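Local coordinates for protein putative cyclohexadienyl dehydrogenase and ADH prephenate dehydrogenase (Rhizobium meliloti, PDB 4WJI) that probably catalyses the NAD(P)-dependent oxidative decarboxylation of prephenate to 4-hydroxyphenylpyruvate, a step in tyrosine biosynthesis, at residues 4-9 against 31-36; 60-65 against 86-91; 67-72 against 95-100. All coordinates share one frame; numbering follows the deposited sequence.

Contact 1: residues 4-9 against 31-36. With NAP (NADP nicotinamide-adenine-dinucleotide phosphate), chain B.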
# COMPACT_ATOMS: atom_id res chain seq x y z
N PHE A 4 -35.96 -3.41 -9.86
CA PHE A 4 -36.33 -4.80 -9.64
C PHE A 4 -37.40 -4.82 -8.59
O PHE A 4 -37.29 -4.13 -7.58
CB PHE A 4 -35.14 -5.61 -9.13
CG PHE A 4 -34.01 -5.71 -10.13
CD1 PHE A 4 -34.04 -6.65 -11.13
CD2 PHE A 4 -33.00 -4.77 -10.13
CE1 PHE A 4 -33.04 -6.71 -12.09
CE2 PHE A 4 -31.98 -4.81 -11.08
CZ PHE A 4 -32.02 -5.77 -12.09
N GLN A 5 -38.43 -5.65 -8.74
CA GLN A 5 -39.47 -5.69 -7.70
C GLN A 5 -38.91 -6.31 -6.44
O GLN A 5 -39.15 -5.79 -5.36
CB GLN A 5 -40.69 -6.43 -8.22
CG GLN A 5 -41.83 -6.51 -7.17
CD GLN A 5 -42.37 -5.12 -6.82
OE1 GLN A 5 -42.70 -4.35 -7.70
NE2 GLN A 5 -42.43 -4.82 -5.57
N THR A 6 -38.14 -7.40 -6.55
CA THR A 6 -37.58 -8.05 -5.38
C THR A 6 -36.12 -8.43 -5.67
O THR A 6 -35.82 -9.04 -6.71
CB THR A 6 -38.30 -9.33 -5.10
OG1 THR A 6 -39.71 -9.06 -4.92
CG2 THR A 6 -37.75 -9.96 -3.82
N ILE A 7 -35.22 -8.00 -4.79
CA ILE A 7 -33.81 -8.34 -4.84
C ILE A 7 -33.48 -9.16 -3.61
O ILE A 7 -33.73 -8.70 -2.50
CB ILE A 7 -32.90 -7.12 -4.90
CG1 ILE A 7 -33.25 -6.24 -6.13
CG2 ILE A 7 -31.44 -7.56 -4.93
CD1 ILE A 7 -32.40 -5.01 -6.21
N ALA A 8 -32.94 -10.38 -3.84
CA ALA A 8 -32.49 -11.24 -2.74
C ALA A 8 -30.97 -11.18 -2.65
O ALA A 8 -30.26 -11.39 -3.66
CB ALA A 8 -32.90 -12.66 -3.00
N LEU A 9 -30.48 -10.87 -1.44
CA LEU A 9 -29.04 -10.77 -1.19
C LEU A 9 -28.65 -11.97 -0.39
O LEU A 9 -29.09 -12.12 0.76
CB LEU A 9 -28.73 -9.50 -0.41
CG LEU A 9 -29.16 -8.21 -1.14
CD1 LEU A 9 -28.86 -7.00 -0.27
CD2 LEU A 9 -28.49 -8.07 -2.52
N THR A 31 -38.66 -4.64 -2.73
CA THR A 31 -38.40 -5.40 -1.49
C THR A 31 -36.96 -5.89 -1.55
O THR A 31 -36.54 -6.46 -2.59
CB THR A 31 -39.33 -6.64 -1.35
OG1 THR A 31 -40.71 -6.24 -1.27
CG2 THR A 31 -39.01 -7.46 -0.13
N ILE A 32 -36.26 -5.75 -0.43
CA ILE A 32 -34.95 -6.34 -0.26
C ILE A 32 -35.07 -7.53 0.69
O ILE A 32 -35.59 -7.39 1.80
CB ILE A 32 -33.95 -5.34 0.39
CG1 ILE A 32 -33.88 -3.99 -0.35
CG2 ILE A 32 -32.58 -5.98 0.55
CD1 ILE A 32 -33.05 -2.91 0.35
N VAL A 33 -34.64 -8.71 0.22
CA VAL A 33 -34.64 -9.91 1.06
C VAL A 33 -33.21 -10.20 1.41
O VAL A 33 -32.38 -10.29 0.51
CB VAL A 33 -35.25 -11.12 0.32
CG1 VAL A 33 -35.34 -12.31 1.26
CG2 VAL A 33 -36.65 -10.77 -0.22
N VAL A 34 -32.93 -10.41 2.70
CA VAL A 34 -31.56 -10.69 3.17
C VAL A 34 -31.49 -12.09 3.74
O VAL A 34 -32.34 -12.48 4.60
CB VAL A 34 -31.14 -9.68 4.25
CG1 VAL A 34 -29.83 -10.07 4.92
CG2 VAL A 34 -30.99 -8.30 3.62
N THR A 35 -30.47 -12.81 3.30
CA THR A 35 -30.15 -14.09 3.90
C THR A 35 -28.65 -14.21 4.10
O THR A 35 -27.86 -13.64 3.34
CB THR A 35 -30.71 -15.27 3.11
OG1 THR A 35 -30.61 -16.50 3.84
CG2 THR A 35 -30.07 -15.42 1.79
N THR A 36 -28.28 -14.95 5.14
CA THR A 36 -26.89 -15.27 5.42
C THR A 36 -26.90 -16.55 6.24
O THR A 36 -27.96 -16.92 6.81
CB THR A 36 -26.23 -14.10 6.20
OG1 THR A 36 -24.80 -14.26 6.25
CG2 THR A 36 -26.79 -13.89 7.61
PA NAP B . -17.45 -10.93 4.16
O1A NAP B . -17.60 -9.52 4.59
O2A NAP B . -16.60 -11.89 4.92
O5B NAP B . -18.93 -11.57 4.09
C5B NAP B . -19.08 -12.97 3.91
C4B NAP B . -20.55 -13.37 3.74
O4B NAP B . -20.59 -14.71 3.26
C3B NAP B . -21.31 -13.39 5.05
O3B NAP B . -22.70 -13.20 4.84
C2B NAP B . -21.13 -14.81 5.52
O2B NAP B . -22.19 -15.24 6.33
C1B NAP B . -21.18 -15.57 4.22
N9A NAP B . -20.52 -16.90 4.18
C8A NAP B . -19.28 -17.21 4.53
N7A NAP B . -18.96 -18.46 4.32
C5A NAP B . -20.09 -19.01 3.79
C6A NAP B . -20.40 -20.32 3.36
N6A NAP B . -19.49 -21.31 3.43
N1A NAP B . -21.60 -20.51 2.86
C2A NAP B . -22.47 -19.51 2.80
N3A NAP B . -22.27 -18.27 3.18
C4A NAP B . -21.07 -18.05 3.69
O3 NAP B . -17.04 -11.01 2.62
PN NAP B . -17.09 -9.97 1.41
O1N NAP B . -15.89 -9.16 1.54
O2N NAP B . -18.40 -9.33 1.32
O5D NAP B . -16.83 -10.94 0.14
C5D NAP B . -17.87 -11.62 -0.51
C4D NAP B . -17.45 -11.91 -1.95
O4D NAP B . -17.09 -10.68 -2.55
C3D NAP B . -16.24 -12.79 -2.06
O3D NAP B . -16.42 -13.70 -3.12
C2D NAP B . -15.10 -11.84 -2.35
O2D NAP B . -14.10 -12.49 -3.09
C1D NAP B . -15.84 -10.80 -3.19
N1N NAP B . -15.29 -9.44 -3.16
C2N NAP B . -14.72 -8.96 -2.05
C3N NAP B . -14.20 -7.69 -2.01
C7N NAP B . -13.52 -7.09 -0.80
O7N NAP B . -12.81 -6.13 -0.95
N7N NAP B . -13.75 -7.65 0.36
C4N NAP B . -14.30 -6.92 -3.15
C5N NAP B . -14.91 -7.44 -4.26
C6N NAP B . -15.38 -8.72 -4.27
P2B NAP B . -22.03 -15.41 7.92
O1X NAP B . -21.34 -14.18 8.41
O2X NAP B . -23.45 -15.53 8.39
O3X NAP B . -21.19 -16.65 8.21
O HOH W 1 -41.91 -6.99 -3.66

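Contact 2: residues 60-65 against 86-91. With MG (magnesium ion), chain D.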
# COMPACT_ATOMS: atom_id res chain seq x y z
N GLU A 60 -35.60 -20.26 0.60
CA GLU A 60 -36.76 -19.38 0.82
C GLU A 60 -36.51 -17.96 0.31
O GLU A 60 -37.41 -17.33 -0.26
CB GLU A 60 -37.06 -19.22 2.31
CG GLU A 60 -37.70 -20.35 3.05
CD GLU A 60 -38.15 -19.91 4.45
OE1 GLU A 60 -37.84 -18.74 4.93
OE2 GLU A 60 -38.82 -20.74 5.09
N ALA A 61 -35.29 -17.47 0.48
CA ALA A 61 -34.98 -16.08 0.13
C ALA A 61 -35.21 -15.75 -1.33
O ALA A 61 -35.55 -14.59 -1.68
CB ALA A 61 -33.55 -15.74 0.50
N VAL A 62 -34.93 -16.73 -2.18
CA VAL A 62 -35.02 -16.50 -3.61
C VAL A 62 -36.42 -16.66 -4.18
O VAL A 62 -36.63 -16.36 -5.35
CB VAL A 62 -34.01 -17.32 -4.43
CG1 VAL A 62 -32.62 -17.09 -3.91
CG2 VAL A 62 -34.34 -18.81 -4.40
N GLU A 63 -37.37 -17.12 -3.39
CA GLU A 63 -38.72 -17.38 -3.92
C GLU A 63 -39.34 -16.07 -4.45
O GLU A 63 -39.44 -15.09 -3.74
CB GLU A 63 -39.54 -18.11 -2.88
CG GLU A 63 -38.99 -19.54 -2.70
CD GLU A 63 -39.70 -20.42 -1.68
OE1 GLU A 63 -40.64 -19.96 -0.97
OE2 GLU A 63 -39.29 -21.61 -1.59
N GLY A 64 -39.60 -16.01 -5.76
CA GLY A 64 -40.14 -14.80 -6.38
C GLY A 64 -39.21 -13.65 -6.63
O GLY A 64 -39.61 -12.58 -7.05
N ALA A 65 -37.91 -13.86 -6.39
CA ALA A 65 -36.93 -12.79 -6.58
C ALA A 65 -36.56 -12.58 -8.04
O ALA A 65 -36.32 -13.53 -8.79
CB ALA A 65 -35.68 -13.06 -5.76
N ALA A 86 -33.77 -24.99 -7.30
CA ALA A 86 -35.15 -25.44 -7.45
C ALA A 86 -36.20 -24.39 -7.08
O ALA A 86 -37.39 -24.59 -7.34
CB ALA A 86 -35.39 -26.70 -6.62
N HIS A 87 -35.75 -23.31 -6.46
CA HIS A 87 -36.60 -22.29 -5.90
C HIS A 87 -36.61 -20.98 -6.66
O HIS A 87 -37.42 -20.09 -6.37
CB HIS A 87 -36.13 -22.02 -4.49
CG HIS A 87 -36.23 -23.22 -3.61
ND1 HIS A 87 -37.32 -23.44 -2.80
CD2 HIS A 87 -35.40 -24.28 -3.45
CE1 HIS A 87 -37.16 -24.59 -2.17
NE2 HIS A 87 -36.00 -25.12 -2.54
N LEU A 88 -35.78 -20.88 -7.67
CA LEU A 88 -35.74 -19.69 -8.52
C LEU A 88 -36.94 -19.62 -9.46
O LEU A 88 -37.30 -20.63 -10.07
CB LEU A 88 -34.46 -19.70 -9.34
CG LEU A 88 -33.15 -19.57 -8.57
CD1 LEU A 88 -31.95 -20.04 -9.39
CD2 LEU A 88 -32.95 -18.13 -8.09
N LYS A 89 -37.50 -18.43 -9.64
CA LYS A 89 -38.61 -18.33 -10.58
C LYS A 89 -38.07 -18.22 -12.02
O LYS A 89 -36.95 -17.79 -12.23
CB LYS A 89 -39.54 -17.17 -10.29
CG LYS A 89 -38.95 -15.83 -10.54
CD LYS A 89 -40.01 -14.75 -10.53
CE LYS A 89 -39.41 -13.38 -10.69
NZ LYS A 89 -40.43 -12.28 -10.56
N PRO A 90 -38.90 -18.61 -13.01
CA PRO A 90 -38.51 -18.40 -14.39
C PRO A 90 -38.15 -16.96 -14.66
O PRO A 90 -38.89 -16.04 -14.22
CB PRO A 90 -39.74 -18.83 -15.19
CG PRO A 90 -40.51 -19.71 -14.28
CD PRO A 90 -40.24 -19.20 -12.89
N GLY A 91 -37.02 -16.76 -15.36
CA GLY A 91 -36.58 -15.41 -15.75
C GLY A 91 -35.83 -14.64 -14.65
O GLY A 91 -35.44 -13.50 -14.86
MG MG D . -35.09 -27.13 -1.48
O HOH W 2 -36.14 -16.26 -8.11
O HOH W 3 -39.63 -18.55 -7.18
O HOH W 4 -35.05 -26.18 0.51
O HOH W 5 -36.87 -27.82 -1.74
O HOH W 6 -34.14 -28.02 -3.54
O HOH W 7 -34.13 -28.75 -0.82
O HOH W 8 -32.88 -26.35 -1.66

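Contact 3: residues 67-72 against 95-100. With NAP (NADP nicotinamide-adenine-dinucleotide phosphate), chain B; TYR (tyrosine), chain C.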
# COMPACT_ATOMS: atom_id res chain seq x y z
N LEU A 67 -33.94 -10.48 -8.96
CA LEU A 67 -32.47 -10.44 -8.98
C LEU A 67 -31.99 -11.12 -7.68
O LEU A 67 -32.51 -10.83 -6.60
CB LEU A 67 -31.96 -9.00 -9.01
CG LEU A 67 -30.43 -8.86 -8.98
CD1 LEU A 67 -29.80 -9.46 -10.20
CD2 LEU A 67 -30.10 -7.39 -8.84
N VAL A 68 -31.02 -12.04 -7.82
CA VAL A 68 -30.39 -12.72 -6.71
C VAL A 68 -28.90 -12.42 -6.79
O VAL A 68 -28.27 -12.67 -7.83
CB VAL A 68 -30.58 -14.24 -6.81
CG1 VAL A 68 -29.88 -14.97 -5.69
CG2 VAL A 68 -32.07 -14.57 -6.83
N VAL A 69 -28.37 -11.78 -5.73
CA VAL A 69 -26.95 -11.41 -5.71
C VAL A 69 -26.27 -12.27 -4.67
O VAL A 69 -26.59 -12.18 -3.47
CB VAL A 69 -26.78 -9.91 -5.32
CG1 VAL A 69 -25.31 -9.50 -5.38
CG2 VAL A 69 -27.61 -9.01 -6.19
N VAL A 70 -25.30 -13.06 -5.12
CA VAL A 70 -24.55 -13.96 -4.25
C VAL A 70 -23.20 -13.29 -3.90
O VAL A 70 -22.41 -13.02 -4.79
CB VAL A 70 -24.34 -15.32 -4.93
CG1 VAL A 70 -23.54 -16.24 -4.02
CG2 VAL A 70 -25.67 -15.95 -5.31
N SER A 71 -22.99 -13.02 -2.61
CA SER A 71 -21.81 -12.31 -2.07
C SER A 71 -21.19 -13.09 -0.92
O SER A 71 -21.22 -12.68 0.22
CB SER A 71 -22.15 -10.86 -1.61
OG SER A 71 -22.86 -10.13 -2.64
N VAL A 72 -20.63 -14.24 -1.26
CA VAL A 72 -20.03 -15.20 -0.31
C VAL A 72 -18.60 -15.55 -0.79
O VAL A 72 -18.27 -15.32 -1.95
CB VAL A 72 -20.86 -16.52 -0.19
CG1 VAL A 72 -22.29 -16.21 0.29
CG2 VAL A 72 -20.86 -17.34 -1.46
N THR A 95 -26.71 -13.35 -10.10
CA THR A 95 -25.39 -12.75 -10.28
C THR A 95 -24.58 -12.98 -9.00
O THR A 95 -25.06 -13.46 -7.99
CB THR A 95 -25.48 -11.23 -10.63
OG1 THR A 95 -24.19 -10.76 -11.05
CG2 THR A 95 -25.96 -10.41 -9.47
N ASP A 96 -23.31 -12.72 -9.11
CA ASP A 96 -22.43 -12.83 -8.00
C ASP A 96 -21.45 -11.68 -8.04
O ASP A 96 -21.46 -10.77 -8.92
CB ASP A 96 -21.69 -14.17 -8.04
CG ASP A 96 -20.48 -14.12 -8.97
OD1 ASP A 96 -20.69 -13.76 -10.14
OD2 ASP A 96 -19.29 -14.41 -8.54
N VAL A 97 -20.64 -11.64 -7.04
CA VAL A 97 -19.62 -10.58 -6.93
C VAL A 97 -18.20 -11.13 -6.69
O VAL A 97 -17.31 -10.40 -6.28
CB VAL A 97 -20.00 -9.62 -5.79
CG1 VAL A 97 -21.29 -8.89 -6.11
CG2 VAL A 97 -20.10 -10.34 -4.45
N GLY A 98 -18.02 -12.43 -6.86
CA GLY A 98 -16.76 -13.10 -6.54
C GLY A 98 -15.51 -12.54 -7.21
O GLY A 98 -15.53 -12.05 -8.36
N SER A 99 -14.39 -12.62 -6.48
CA SER A 99 -13.12 -12.14 -6.92
C SER A 99 -12.43 -12.98 -8.02
O SER A 99 -11.42 -12.56 -8.59
CB SER A 99 -12.20 -11.99 -5.70
OG SER A 99 -12.71 -11.03 -4.78
N THR A 100 -12.93 -14.19 -8.20
CA THR A 100 -12.62 -15.09 -9.31
C THR A 100 -13.91 -15.33 -10.11
O THR A 100 -15.01 -15.20 -9.57
CB THR A 100 -12.02 -16.44 -8.83
OG1 THR A 100 -13.02 -17.22 -8.21
CG2 THR A 100 -10.93 -16.23 -7.84
PA NAP B . -17.45 -10.93 4.16
O1A NAP B . -17.60 -9.52 4.59
O2A NAP B . -16.60 -11.89 4.92
O5B NAP B . -18.93 -11.57 4.09
C5B NAP B . -19.08 -12.97 3.91
C4B NAP B . -20.55 -13.37 3.74
O4B NAP B . -20.59 -14.71 3.26
C3B NAP B . -21.31 -13.39 5.05
O3B NAP B . -22.70 -13.20 4.84
C2B NAP B . -21.13 -14.81 5.52
O2B NAP B . -22.19 -15.24 6.33
C1B NAP B . -21.18 -15.57 4.22
N9A NAP B . -20.52 -16.90 4.18
C8A NAP B . -19.28 -17.21 4.53
N7A NAP B . -18.96 -18.46 4.32
C5A NAP B . -20.09 -19.01 3.79
C6A NAP B . -20.40 -20.32 3.36
N6A NAP B . -19.49 -21.31 3.43
N1A NAP B . -21.60 -20.51 2.86
C2A NAP B . -22.47 -19.51 2.80
N3A NAP B . -22.27 -18.27 3.18
C4A NAP B . -21.07 -18.05 3.69
O3 NAP B . -17.04 -11.01 2.62
PN NAP B . -17.09 -9.97 1.41
O1N NAP B . -15.89 -9.16 1.54
O2N NAP B . -18.40 -9.33 1.32
O5D NAP B . -16.83 -10.94 0.14
C5D NAP B . -17.87 -11.62 -0.51
C4D NAP B . -17.45 -11.91 -1.95
O4D NAP B . -17.09 -10.68 -2.55
C3D NAP B . -16.24 -12.79 -2.06
O3D NAP B . -16.42 -13.70 -3.12
C2D NAP B . -15.10 -11.84 -2.35
O2D NAP B . -14.10 -12.49 -3.09
C1D NAP B . -15.84 -10.80 -3.19
N1N NAP B . -15.29 -9.44 -3.16
C2N NAP B . -14.72 -8.96 -2.05
C3N NAP B . -14.20 -7.69 -2.01
C7N NAP B . -13.52 -7.09 -0.80
O7N NAP B . -12.81 -6.13 -0.95
N7N NAP B . -13.75 -7.65 0.36
C4N NAP B . -14.30 -6.92 -3.15
C5N NAP B . -14.91 -7.44 -4.26
C6N NAP B . -15.38 -8.72 -4.27
P2B NAP B . -22.03 -15.41 7.92
O1X NAP B . -21.34 -14.18 8.41
O2X NAP B . -23.45 -15.53 8.39
O3X NAP B . -21.19 -16.65 8.21
N TYR C . -10.16 -5.27 -0.54
CA TYR C . -9.21 -4.57 -1.45
C TYR C . -8.70 -3.32 -0.78
O TYR C . -9.08 -3.09 0.37
CB TYR C . -9.87 -4.23 -2.79
CG TYR C . -10.41 -5.43 -3.56
CD1 TYR C . -10.02 -6.74 -3.28
CD2 TYR C . -11.32 -5.23 -4.57
CE1 TYR C . -10.54 -7.81 -4.00
CE2 TYR C . -11.82 -6.27 -5.31
CZ TYR C . -11.46 -7.56 -5.03
OH TYR C . -12.00 -8.61 -5.72
OXT TYR C . -7.92 -2.58 -1.42

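Contact 1: residues 4-9 against 31-36
Between Ile7 and Thr31 the flat groups that meet are peptide units, whose N-H and C=O bonds knit two parallel strands while side chains cover both faces. Ile7 N donates to Thr31 O (3.0 Å), and Ile7 O accepts from Val33 N along an almost straight N-H...O path of 174°. The alternation continues through Leu9, which gives its N-H to Val33 O and takes that of Thr35 on its carbonyl. On one face Thr6 CG2 meets Val33 CG2 at 3.9 Å, the methyl anti to the backbone N of Thr6, and Ala8 CB lies beside Val33 CB. On the other, Leu9 CD1 crosses Ile32 CG2 at a slant, 3.9 Å away; helix 14-26 covers this face, setting Ile23 against Ile7 and Ile32. At the start one water joins Gln5 NE2 (2.9 Å), Thr6 OG1 and Thr31 OG1, while Gln5 OE1 is hydrogen-bonded to Gln2. At the far end Thr36 OG1 accepts from ribose O3B of NADP (2.7 Å) and donates to phosphate oxygen O2X (2.8 Å). Two parallel strands linked through a helix, with the residue just past the second at the adenosine ribose and its 2'-phosphate, form the first beta-alpha-beta crossover of a Rossmann fold.

Contact 2: residues 60-65 against 86-91
His87 and Glu63 supply the direct polar link: His87 ND1 donates to Glu63 OE2 over 2.9 Å, with an N-H...O angle of 151°, and the oxygen receives it on its anti lone pair. The Glu63 chain runs extended beside the histidine, its CG anti to the carbonyl carbon (chi1 -69°), and the carboxylate and imidazole planes are 16° apart. Metal coordination uses the other ring nitrogen, NE2, which binds a magnesium ion whose shell is completed by five waters; the carboxylate at ND1 would be expected to strengthen this ligand while fixing the ring's rotation. Val62 to Ala65 form a type II beta turn, closed by Ala65 N on Val62 O (3.0 Å), with Gly64 taking the positive phi. Two waters bind this turn to the 86-91 loop, one spanning Val62 O, Ala65 O and Lys89 N, the other running from Gly64 N to His87 O. Apolar packing comes from Val62, whose CG2 sits against His87 CB at 3.7 Å and whose CB meets Leu88 CD2 at 3.9 Å. The extended Lys89 chain passes over Gly64 and Ala65, CE lying 3.6 Å from Ala65 O, before its ammonium forms a salt bridge with Asp66.

Contact 3: residues 67-72 against 95-100
Thr95 packs against Val69 and Leu67 from the neighbouring parallel strand, and its side chain shows how a beta-branched residue can serve two strands at once. From CB the methyl CG2 turns into the crowded position between backbone N and carbonyl carbon, which brings it over Val68 O at 3.6 Å and alongside Val69 CG2 at 3.9 Å, with Leu67 CD1 slanting across a little farther off. The second branch, OG1, lies anti to the backbone N (chi1 -169°) and is hydrogen-bonded to Val119 O of strand 117-123. Beneath these side chains Thr95 N donates to Val68 O with a nearly straight angle of 170°, and Thr95 O receives Val70 N at 2.9 Å; the following link, Val97 N to Val70 O, is weak, for here the strands are ending. Val97 wedges in at this point, its CG2 only 3.3 Å from Ser71 OG, and its side chain crosses that of Val69 at about a right angle, CG1 against CG1. Asp96 OD2 accepts from Gly98 N, two residues on, in an Asx turn whose donor stands well above the carboxylate plane; OD2 also forms a salt bridge with Lys101. Strand ends and loops of this kind form the cofactor cleft of a Rossmann domain. Val72 O accepts from ribose O3D of NADP (2.7 Å), while Ser99 OG binds ribose O2D (2.6 Å) and the hydroxyl of the bound tyrosine (2.7 Å). One serine thus joins cofactor and ligand, and the tyrosine CZ lies 3.5 Å from nicotinamide C4N, an arrangement consistent with hydride transfer from the corresponding carbon of prephenate.

Contacts 1 and 3 are adjoining parts of the parallel portion of one mixed sheet, their centres 13 Å apart. Strands 4-10 and 67-70 are neighbours, with Ala8 N 2.8 Å from Leu67 O in a probable hydrogen bond. Both contacts reach the same NADP, contact 1 at its adenosine ribose and phosphate, contact 3 at the nicotinamide ribose beside the bound tyrosine. Contact 2 lies at the end of the domain away from this site, the side chain of Val62 about 12 Å from NADP, nearest atoms. It packs on both: Ala65 CB lies 3.9 Å from Ala8 CB, and Leu88 CD2 lies 3.9 Å from Val68 CG2. Its segments alternate along the chain with those of contact 3.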